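Local coordinates for protein cytidine deaminase (PDB 3DMO) that catalyses the zinc-dependent hydrolytic deamination of cytidine and 2'-deoxycytidine to uridine and 2'-deoxyuridine, probably to salvage pyrimidines for UMP synthesis, at residues 51-55 with 56-60; 62-65 with 66-70; 98-101 with 102-105. One frame throughout, in Å; residues are numbered along the deposited sequence.

Contacts 1, 2 and 3 follow one another along the chain, all inside the zinc-binding region of the cytidine deaminase family. Contact 1 lies in the loop between strand 45-49 and helix 62-72. Contact 2 lies on that helix, and contact 3 on helix 97-107 between strands 80-87 and 112-116. The centres of contacts 1 and 2 are about 15 Å apart, and a probable hydrogen bond between N60 ND2 and T65 OG1 joins them. The centres of contacts 2 and 3 are about 11 Å apart, yet they touch, R64 and E63 lying against C99. Contacts 1 and 3 do not touch within the chain, but N53 and A54 meet Q101 (weakly) and E105 of the second subunit.

Contact 1 (51-55 with 56-60); sequences VENAS and YGLCN. With MRD ((4R)-2-methylpentane-2,4-diol), chain K.
The ring of Y56 has N53 O near its plane at the edge, 3.6 Å from CD2. Over one face lies C5 of a bound methylpentanediol, 4.1 Å above the plane and offset toward the rim. The diol probably comes from the crystallisation liquor. Its O4 donates to A54 O and accepts from Y56 N. The amide of N53 folds back on the chain: OD1 accepts from S55 N at 3.0 Å, an Asx turn. N53 CB lies alongside L58 CB, the two side chains pointing the same way. The chain then reverses through a short 3-10 turn, in which L58 N bonds to S55 O. C59 SG, anti to its own carbonyl carbon (chi1 -65°), is turned against E52 CA and takes a long bond of 3.5 Å from N53 N. V51 and N60 close the loop as an antiparallel hydrogen-bonded pair, with V51 N to N60 O at 2.8 Å and N60 N to V51 O at 2.9 Å. One water donates to both V51 O and L58 O. Residues 51-56 belong to the predicted substrate site. E52 is held by S30 and the backbone of Y29, and Y56 stacks on Y56 of the third subunit. The loop follows strand 45-49 and runs into helix 62-72, where T65 OG1 bonds N60 ND2.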
loop_
_atom_site.group_PDB
_atom_site.type_symbol
_atom_site.label_atom_id
_atom_site.label_comp_id
_atom_site.label_asym_id
_atom_site.label_seq_id
_atom_site.Cartn_x
_atom_site.Cartn_y
_atom_site.Cartn_z
ATOM N N VAL A 51 -12.819 1.173 -0.235
ATOM C CA VAL A 51 -13.053 0.531 1.059
ATOM C C VAL A 51 -11.980 1.047 1.981
ATOM O O VAL A 51 -10.801 0.703 1.829
ATOM C CB VAL A 51 -12.995 -1.019 0.982
ATOM C CG1 VAL A 51 -13.259 -1.637 2.358
ATOM C CG2 VAL A 51 -13.999 -1.541 -0.056
ATOM N N GLU A 52 -12.393 1.884 2.925
ATOM C CA GLU A 52 -11.454 2.583 3.786
ATOM C C GLU A 52 -11.146 1.827 5.082
ATOM O O GLU A 52 -11.804 0.837 5.419
ATOM C CB GLU A 52 -11.931 4.019 4.053
ATOM C CG GLU A 52 -12.014 4.821 2.763
ATOM C CD GLU A 52 -12.246 6.312 2.944
ATOM O OE1 GLU A 52 -11.927 7.059 1.994
ATOM O OE2 GLU A 52 -12.762 6.737 3.999
ATOM N N ASN A 53 -10.107 2.292 5.777
ATOM C CA ASN A 53 -9.667 1.710 7.040
ATOM C C ASN A 53 -9.186 2.842 7.936
ATOM O O ASN A 53 -8.729 3.865 7.428
ATOM C CB ASN A 53 -8.528 0.719 6.786
ATOM C CG ASN A 53 -8.239 -0.153 7.983
ATOM O OD1 ASN A 53 -7.476 0.236 8.877
ATOM N ND2 ASN A 53 -8.827 -1.347 8.009
ATOM N N ALA A 54 -9.309 2.669 9.254
ATOM C CA ALA A 54 -8.901 3.702 10.216
ATOM C C ALA A 54 -7.420 4.023 10.067
ATOM O O ALA A 54 -6.998 5.158 10.294
ATOM C CB ALA A 54 -9.227 3.274 11.650
ATOM N N SER A 55 -6.643 3.011 9.696
ATOM C CA SER A 55 -5.271 3.221 9.274
ATOM C C SER A 55 -5.311 3.454 7.773
ATOM O O SER A 55 -5.476 2.514 6.996
ATOM C CB SER A 55 -4.400 2.014 9.617
ATOM O OG SER A 55 -3.097 2.185 9.094
ATOM N N TYR A 56 -5.164 4.718 7.377
ATOM C CA TYR A 56 -5.406 5.155 5.994
ATOM C C TYR A 56 -4.621 4.375 4.939
ATOM O O TYR A 56 -5.099 4.176 3.825
ATOM C CB TYR A 56 -5.106 6.648 5.835
ATOM C CG TYR A 56 -6.108 7.595 6.444
ATOM C CD1 TYR A 56 -6.018 8.961 6.195
ATOM C CD2 TYR A 56 -7.154 7.137 7.265
ATOM C CE1 TYR A 56 -6.927 9.860 6.754
ATOM C CE2 TYR A 56 -8.078 8.027 7.823
ATOM C CZ TYR A 56 -7.957 9.388 7.563
ATOM O OH TYR A 56 -8.848 10.289 8.108
ATOM N N GLY A 57 -3.411 3.943 5.279
ATOM C CA GLY A 57 -2.589 3.203 4.327
ATOM C C GLY A 57 -3.187 1.888 3.858
ATOM O O GLY A 57 -2.713 1.311 2.881
ATOM N N LEU A 58 -4.242 1.426 4.534
ATOM C CA LEU A 58 -4.917 0.181 4.154
ATOM C C LEU A 58 -6.198 0.396 3.351
ATOM O O LEU A 58 -6.862 -0.570 2.984
ATOM C CB LEU A 58 -5.174 -0.688 5.382
ATOM C CG LEU A 58 -3.813 -1.247 5.820
ATOM C CD1 LEU A 58 -3.665 -1.210 7.297
ATOM C CD2 LEU A 58 -3.612 -2.632 5.265
ATOM N N CYS A 59 -6.519 1.652 3.052
ATOM C CA CYS A 59 -7.643 1.943 2.151
ATOM C C CYS A 59 -7.390 1.330 0.777
ATOM O O CYS A 59 -6.245 1.301 0.310
ATOM C CB CYS A 59 -7.855 3.450 2.002
ATOM S SG CYS A 59 -8.371 4.276 3.527
ATOM N N ASN A 60 -8.451 0.829 0.154
ATOM C CA ASN A 60 -8.381 0.335 -1.216
ATOM C C ASN A 60 -9.326 1.126 -2.118
ATOM O O ASN A 60 -10.432 1.470 -1.707
ATOM C CB ASN A 60 -8.732 -1.150 -1.279
ATOM C CG ASN A 60 -8.284 -1.800 -2.578
ATOM O OD1 ASN A 60 -7.090 -1.817 -2.895
ATOM N ND2 ASN A 60 -9.235 -2.340 -3.338
HETATM C C1 MRD K . -1.269 7.616 10.503
HETATM C C2 MRD K . -2.100 8.102 9.311
HETATM O O2 MRD K . -1.491 9.288 8.757
HETATM C CM MRD K . -2.079 7.062 8.190
HETATM C C3 MRD K . -3.507 8.540 9.722
HETATM C C4 MRD K . -4.279 7.570 10.606
HETATM O O4 MRD K . -4.575 6.418 9.849
HETATM C C5 MRD K . -5.577 8.210 11.083
HETATM O O HOH W 1 -9.484 -1.183 3.365
HETATM O O HOH W 2 -1.568 4.002 7.241
#

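Contact 2 (62-65 with 66-70); sequences AERT and ALFSA
R64 O is gripped by F68 N at 2.8 Å, with an N-H...O angle of 166°. A66 N bonds to A62 O at 2.9 Å. L67 N to E63 O and S69 N to T65 O complete the set of i to i+4 helix bonds. The S69 side chain is modelled in two conformers, so a bond from its OG to S69 OG of the second subunit is tentative. The oxygen that F68 N holds also sits over one face of the F68 ring, 3.0 Å above the plane and offset toward the rim. F68 and R64 lie side by side and point the same way. R64 CB meets the ring at CE1, 3.7 Å away. The arginine chain then bends at chi3 (-80°), and the guanidinium plane stands 74° from that of the ring. L67 CG and CD1 both rest near E63 O, and L67 continues onto L38, F80 and M103. The helix packs on strands 34-40 and 80-87 and beside helix 97-107. It carries E63, the predicted proton donor, close to the zinc, an arrangement characteristic of the cytidine deaminase active site.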
loop_
_atom_site.group_PDB
_atom_site.type_symbol
_atom_site.label_atom_id
_atom_site.label_comp_id
_atom_site.label_asym_id
_atom_site.label_seq_id
_atom_site.Cartn_x
_atom_site.Cartn_y
_atom_site.Cartn_z
ATOM N N ALA A 62 -11.674 1.961 -5.606
ATOM C CA ALA A 62 -12.703 1.337 -6.441
ATOM C C ALA A 62 -12.173 0.537 -7.636
ATOM O O ALA A 62 -12.582 -0.605 -7.850
ATOM C CB ALA A 62 -13.701 2.399 -6.923
ATOM N N GLU A 63 -11.253 1.137 -8.396
ATOM C CA GLU A 63 -10.681 0.510 -9.587
ATOM C C GLU A 63 -10.043 -0.825 -9.196
ATOM O O GLU A 63 -10.256 -1.854 -9.852
ATOM C CB GLU A 63 -9.603 1.408 -10.222
ATOM C CG GLU A 63 -10.060 2.812 -10.659
ATOM C CD GLU A 63 -9.892 3.885 -9.574
ATOM O OE1 GLU A 63 -10.393 3.710 -8.447
ATOM O OE2 GLU A 63 -9.255 4.924 -9.852
ATOM N N ARG A 64 -9.258 -0.801 -8.117
ATOM C CA ARG A 64 -8.565 -1.997 -7.661
ATOM C C ARG A 64 -9.510 -3.043 -7.077
ATOM O O ARG A 64 -9.325 -4.230 -7.328
ATOM C CB ARG A 64 -7.428 -1.653 -6.697
ATOM C CG ARG A 64 -6.219 -1.072 -7.422
ATOM C CD ARG A 64 -5.104 -0.755 -6.448
ATOM N NE ARG A 64 -5.344 0.509 -5.759
ATOM C CZ ARG A 64 -4.732 0.888 -4.641
ATOM N NH1 ARG A 64 -3.815 0.106 -4.066
ATOM N NH2 ARG A 64 -5.025 2.062 -4.100
ATOM N N THR A 65 -10.533 -2.601 -6.345
ATOM C CA THR A 65 -11.584 -3.494 -5.845
ATOM C C THR A 65 -12.261 -4.261 -6.993
ATOM O O THR A 65 -12.412 -5.483 -6.916
ATOM C CB THR A 65 -12.644 -2.724 -5.029
ATOM O OG1 THR A 65 -12.040 -2.205 -3.838
ATOM C CG2 THR A 65 -13.808 -3.643 -4.634
ATOM N N ALA A 66 -12.647 -3.547 -8.051
ATOM C CA ALA A 66 -13.250 -4.174 -9.236
ATOM C C ALA A 66 -12.326 -5.202 -9.893
ATOM O O ALA A 66 -12.740 -6.321 -10.180
ATOM C CB ALA A 66 -13.682 -3.116 -10.255
ATOM N N LEU A 67 -11.065 -4.828 -10.098
ATOM C CA LEU A 67 -10.098 -5.728 -10.721
ATOM C C LEU A 67 -9.765 -6.950 -9.857
ATOM O O LEU A 67 -9.694 -8.064 -10.374
ATOM C CB LEU A 67 -8.821 -4.979 -11.101
ATOM C CG LEU A 67 -8.878 -4.024 -12.304
ATOM C CD1 LEU A 67 -7.760 -2.967 -12.231
ATOM C CD2 LEU A 67 -8.814 -4.792 -13.634
ATOM N N PHE A 68 -9.572 -6.751 -8.553
ATOM C CA PHE A 68 -9.280 -7.878 -7.653
ATOM C C PHE A 68 -10.460 -8.863 -7.590
ATOM O O PHE A 68 -10.257 -10.086 -7.526
ATOM C CB PHE A 68 -8.889 -7.405 -6.242
ATOM C CG PHE A 68 -7.654 -6.532 -6.189
ATOM C CD1 PHE A 68 -7.511 -5.599 -5.159
ATOM C CD2 PHE A 68 -6.646 -6.635 -7.145
ATOM C CE1 PHE A 68 -6.385 -4.781 -5.079
ATOM C CE2 PHE A 68 -5.506 -5.819 -7.074
ATOM C CZ PHE A 68 -5.382 -4.891 -6.036
ATOM N N SER A 69 -11.686 -8.322 -7.636
ATOM C CA SER A 69 -12.904 -9.138 -7.651
ATOM C C SER A 69 -12.988 -9.994 -8.914
ATOM O O SER A 69 -13.298 -11.186 -8.850
ATOM C CB SER A 69 -14.149 -8.258 -7.525
ATOM O OG SER A 69 -14.343 -7.833 -6.189
ATOM N N ALA A 70 -12.705 -9.389 -10.061
ATOM C CA ALA A 70 -12.677 -10.115 -11.326
ATOM C C ALA A 70 -11.586 -11.198 -11.339
ATOM O O ALA A 70 -11.822 -12.311 -11.801
ATOM C CB ALA A 70 -12.494 -9.160 -12.481
#

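Contact 3 (98-101 with 102-105); sequences ACRQ and VMIE. With ZN (zinc ion), chain E.
M103 folds back over the preceding turn, its CE 3.7 Å from R100 CA. CG anti to the carbonyl carbon (chi1 -74°) and a bend at chi3 (-68°) carry the methyl there. M103 CG also lies 3.2 Å from C99 O, the oxygen that accepts from M103 N. The R100 and M103 side chains cross obliquely, with R100 CG meeting M103 CE at 4.1 Å. From CG to NE the R100 chain is extended. Its guanidinium is held by backbone oxygens: NE by P95, NH1 by L130 and by P132 of the fourth subunit, NH2 by D133 of that subunit. C99 SG binds the zinc at 2.4 Å. C61, C96 and a water, 2.1 Å from the metal, complete the site. The helix is the crossover of a beta-alpha-beta unit between strands 80-87 and 112-116. C96 and C99 supply the paired cysteines of the deaminase zinc motif. The Q101 side chain passes I104 at a slant, with NE2 4.0 Å from I104 CG2. That methyl branch also touches Q101 O at 3.4 Å. A bend at chi2 (65°) turns the Q101 amide back toward I104 and a water. Its OE1 takes a bond from G97 N of the fourth subunit, and NE2 bonds to F135 O. NE2 also donates to the water at 2.7 Å, which in turn donates to E105 OE1. This bridge ties two side chains one helical turn apart. The E105 carboxylate is gripped mainly by the second subunit: OE2 bonds the hydroxyls of Y26 and Y29 there, and OE1 accepts from A54 N of that same second subunit. V102 CG2 packs near A98 O, and on the same chain V102 rests on R64 of helix 62-72.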
loop_
_atom_site.group_PDB
_atom_site.type_symbol
_atom_site.label_atom_id
_atom_site.label_comp_id
_atom_site.label_asym_id
_atom_site.label_seq_id
_atom_site.Cartn_x
_atom_site.Cartn_y
_atom_site.Cartn_z
ATOM N N ALA A 98 -1.372 4.537 -7.978
ATOM C CA ALA A 98 -1.443 3.128 -7.574
ATOM C C ALA A 98 -2.440 2.354 -8.449
ATOM O O ALA A 98 -2.121 1.278 -8.973
ATOM C CB ALA A 98 -1.808 3.005 -6.107
ATOM N N CYS A 99 -3.644 2.906 -8.614
ATOM C CA CYS A 99 -4.640 2.306 -9.507
ATOM C C CYS A 99 -4.184 2.183 -10.953
ATOM O O CYS A 99 -4.479 1.186 -11.608
ATOM C CB CYS A 99 -5.971 3.060 -9.452
ATOM S SG CYS A 99 -6.904 2.725 -7.954
ATOM N N ARG A 100 -3.472 3.202 -11.443
ATOM C CA ARG A 100 -2.900 3.180 -12.793
ATOM C C ARG A 100 -1.892 2.045 -12.974
ATOM O O ARG A 100 -1.873 1.396 -14.017
ATOM C CB ARG A 100 -2.274 4.532 -13.148
ATOM C CG ARG A 100 -3.283 5.668 -13.225
ATOM C CD ARG A 100 -2.607 6.986 -13.576
ATOM N NE ARG A 100 -3.472 8.132 -13.301
ATOM C CZ ARG A 100 -3.365 9.337 -13.863
ATOM N NH1 ARG A 100 -2.417 9.604 -14.763
ATOM N NH2 ARG A 100 -4.208 10.294 -13.500
ATOM N N GLN A 101 -1.076 1.795 -11.947
ATOM C CA GLN A 101 -0.079 0.723 -11.992
ATOM C C GLN A 101 -0.739 -0.660 -12.032
ATOM O O GLN A 101 -0.310 -1.553 -12.779
ATOM C CB GLN A 101 0.881 0.830 -10.802
ATOM C CG GLN A 101 2.116 -0.083 -10.881
ATOM C CD GLN A 101 3.035 0.287 -12.028
ATOM O OE1 GLN A 101 3.499 1.423 -12.130
ATOM N NE2 GLN A 101 3.302 -0.678 -12.904
ATOM N N VAL A 102 -1.811 -0.819 -11.254
ATOM C CA VAL A 102 -2.575 -2.072 -11.227
ATOM C C VAL A 102 -3.388 -2.246 -12.524
ATOM O O VAL A 102 -3.411 -3.333 -13.103
ATOM C CB VAL A 102 -3.473 -2.156 -9.980
ATOM C CG1 VAL A 102 -4.404 -3.365 -10.045
ATOM C CG2 VAL A 102 -2.614 -2.210 -8.718
ATOM N N MET A 103 -4.011 -1.170 -12.997
ATOM C CA MET A 103 -4.715 -1.204 -14.276
ATOM C C MET A 103 -3.815 -1.593 -15.436
ATOM O O MET A 103 -4.234 -2.347 -16.311
ATOM C CB MET A 103 -5.401 0.127 -14.582
ATOM C CG MET A 103 -6.643 0.363 -13.757
ATOM S SD MET A 103 -7.563 1.789 -14.361
ATOM C CE MET A 103 -6.454 3.121 -13.954
ATOM N N ILE A 104 -2.579 -1.098 -15.448
ATOM C CA ILE A 104 -1.705 -1.402 -16.576
ATOM C C ILE A 104 -1.247 -2.866 -16.565
ATOM O O ILE A 104 -1.182 -3.496 -17.619
ATOM C CB ILE A 104 -0.539 -0.377 -16.754
ATOM C CG1 ILE A 104 -0.264 -0.182 -18.260
ATOM C CG2 ILE A 104 0.714 -0.782 -15.959
ATOM C CD1 ILE A 104 0.649 0.965 -18.596
ATOM N N GLU A 105 -0.968 -3.406 -15.379
ATOM C CA GLU A 105 -0.571 -4.809 -15.250
ATOM C C GLU A 105 -1.723 -5.778 -15.543
ATOM O O GLU A 105 -1.557 -6.732 -16.312
ATOM C CB GLU A 105 0.038 -5.074 -13.879
ATOM C CG GLU A 105 0.305 -6.540 -13.620
ATOM C CD GLU A 105 1.636 -6.778 -12.962
ATOM O OE1 GLU A 105 2.310 -5.792 -12.596
ATOM O OE2 GLU A 105 2.001 -7.960 -12.827
HETATM ZN ZN ZN E . -6.692 4.756 -6.742
HETATM O O HOH W 3 2.841 -3.325 -13.153
HETATM O O HOH W 4 -8.016 6.115 -7.734
#